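Local coordinates for protein epoxide hydrolase (Aspergillus niger, PDB 3G02) that probably hydrolyses epoxides to vicinal diols as an alpha/beta-hydrolase-fold enzyme, here in an enantioselective variant obtained by directed evolution, at residues S84-F88 with F99-F103. The protein carries 9 engineered substitutions. Sequence-based numbering, arbitrary orientation.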
loop_
_atom_site.group_PDB
_atom_site.type_symbol
_atom_site.label_atom_id
_atom_site.label_comp_id
_atom_site.label_asym_id
_atom_site.label_seq_id
_atom_site.Cartn_x
_atom_site.Cartn_y
_atom_site.Cartn_z
ATOM N N SER A 84 -10.665 -29.387 15.542
ATOM C CA SER A 84 -10.022 -30.609 16.031
ATOM C C SER A 84 -9.204 -30.400 17.305
ATOM O O SER A 84 -8.816 -31.371 17.956
ATOM C CB SER A 84 -9.158 -31.253 14.937
ATOM O OG SER A 84 -8.017 -30.469 14.634
ATOM N N PHE A 85 -8.937 -29.141 17.653
ATOM C CA PHE A 85 -8.211 -28.801 18.874
ATOM C C PHE A 85 -9.113 -28.007 19.811
ATOM O O PHE A 85 -10.050 -27.353 19.348
ATOM C CB PHE A 85 -6.951 -27.990 18.547
ATOM C CG PHE A 85 -5.846 -28.808 17.945
ATOM C CD1 PHE A 85 -4.886 -29.412 18.752
ATOM C CD2 PHE A 85 -5.768 -28.982 16.565
ATOM C CE1 PHE A 85 -3.864 -30.175 18.191
ATOM C CE2 PHE A 85 -4.747 -29.741 15.996
ATOM C CZ PHE A 85 -3.795 -30.336 16.812
ATOM N N PRO A 86 -8.844 -28.070 21.132
ATOM C CA PRO A 86 -9.639 -27.266 22.065
ATOM C C PRO A 86 -9.520 -25.777 21.751
ATOM O O PRO A 86 -8.410 -25.268 21.588
ATOM C CB PRO A 86 -9.005 -27.571 23.429
ATOM C CG PRO A 86 -8.362 -28.914 23.247
ATOM C CD PRO A 86 -7.835 -28.881 21.840
ATOM N N GLN A 87 -10.667 -25.111 21.632
ATOM C CA GLN A 87 -10.727 -23.654 21.494
ATOM C C GLN A 87 -11.690 -23.091 22.521
ATOM O O GLN A 87 -12.683 -23.738 22.878
ATOM C CB GLN A 87 -11.228 -23.238 20.114
ATOM C CG GLN A 87 -10.409 -23.702 18.928
ATOM C CD GLN A 87 -11.092 -23.335 17.634
ATOM O OE1 GLN A 87 -10.900 -22.240 17.113
ATOM N NE2 GLN A 87 -11.916 -24.237 17.116
ATOM N N PHE A 88 -11.405 -21.873 22.972
ATOM C CA PHE A 88 -12.235 -21.186 23.953
ATOM C C PHE A 88 -12.280 -19.700 23.659
ATOM O O PHE A 88 -11.465 -19.183 22.889
ATOM C CB PHE A 88 -11.676 -21.389 25.366
ATOM C CG PHE A 88 -11.425 -22.826 25.727
ATOM C CD1 PHE A 88 -10.200 -23.425 25.435
ATOM C CD2 PHE A 88 -12.407 -23.578 26.368
ATOM C CE1 PHE A 88 -9.959 -24.754 25.767
ATOM C CE2 PHE A 88 -12.176 -24.908 26.708
ATOM C CZ PHE A 88 -10.951 -25.498 26.408
ATOM N N PHE A 99 -8.845 -18.296 21.969
ATOM C CA PHE A 99 -7.577 -19.018 22.051
ATOM C C PHE A 99 -7.764 -20.500 21.811
ATOM O O PHE A 99 -8.805 -21.065 22.142
ATOM C CB PHE A 99 -6.834 -18.762 23.379
ATOM C CG PHE A 99 -7.606 -19.148 24.619
ATOM C CD1 PHE A 99 -8.502 -18.257 25.203
ATOM C CD2 PHE A 99 -7.394 -20.383 25.228
ATOM C CE1 PHE A 99 -9.201 -18.603 26.362
ATOM C CE2 PHE A 99 -8.091 -20.739 26.382
ATOM C CZ PHE A 99 -8.990 -19.846 26.952
ATOM N N ALA A 100 -6.756 -21.114 21.195
ATOM C CA ALA A 100 -6.653 -22.563 21.124
ATOM C C ALA A 100 -5.688 -22.983 22.223
ATOM O O ALA A 100 -4.842 -22.197 22.658
ATOM C CB ALA A 100 -6.132 -22.996 19.765
ATOM N N ALA A 101 -5.813 -24.223 22.691
ATOM C CA ALA A 101 -4.951 -24.681 23.774
ATOM C C ALA A 101 -4.823 -26.188 23.843
ATOM O O ALA A 101 -5.744 -26.913 23.483
ATOM C CB ALA A 101 -5.456 -24.157 25.117
ATOM N N LEU A 102 -3.661 -26.636 24.311
ATOM C CA LEU A 102 -3.524 -27.978 24.856
ATOM C C LEU A 102 -3.145 -27.804 26.314
ATOM O O LEU A 102 -2.062 -27.310 26.625
ATOM C CB LEU A 102 -2.446 -28.787 24.129
ATOM C CG LEU A 102 -2.694 -29.208 22.679
ATOM C CD1 LEU A 102 -1.471 -29.963 22.173
ATOM C CD2 LEU A 102 -3.947 -30.059 22.515
ATOM N N PHE A 103 -4.063 -28.179 27.203
ATOM C CA PHE A 103 -3.803 -28.120 28.634
ATOM C C PHE A 103 -3.355 -29.469 29.169
ATOM O O PHE A 103 -3.968 -30.497 28.885
ATOM C CB PHE A 103 -5.041 -27.651 29.399
ATOM C CG PHE A 103 -5.400 -26.212 29.156
ATOM C CD1 PHE A 103 -4.560 -25.189 29.581
ATOM C CD2 PHE A 103 -6.586 -25.887 28.512
ATOM C CE1 PHE A 103 -4.894 -23.853 29.355
ATOM C CE2 PHE A 103 -6.932 -24.555 28.286
ATOM C CZ PHE A 103 -6.086 -23.542 28.711
#
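With CG lodged between its backbone N and carbonyl carbon (chi1 59°), the Phe99 ring leans over toward Phe88 on the face they share; Phe88 CG is anti to its carbonyl carbon (chi1 -52°). Phe88 CB sits over one face of the Phe99 ring, 3.5 Å from Phe99 CZ, in a CH-pi contact. The two rings, their planes 30° apart, are slid so far that they barely overlap. Phe88 CE1 then comes to the edge of the Phe103 ring, 3.9 Å from Phe103 CE2; Phe9 touches both of these rings. Backbones pair antiparallel in the hairpin of strands 87-92 and 95-102, which begins the central sheet of the alpha/beta hydrolase fold, 87-92 being an edge strand of that sheet within the chain. Phe88 and Phe99 form the hydrogen-bonded pair, Phe88 N giving to Phe99 O at 2.8 Å and Phe99 N to Phe88 O at 2.9 Å. Ala101 N reaches Pro86 O at 3.0 Å. Gln87 and Ala100, the non-hydrogen-bonded pair, put their side chains against Tyr126 of helix 126-135, and Gln87 OE1 is hydrogen-bonded to His98 NE2. Phe85, just before strand 87-92, offers its ring edge at CD1 to Leu102 CD2 (3.9 Å), with Arg133 in cation-pi contact.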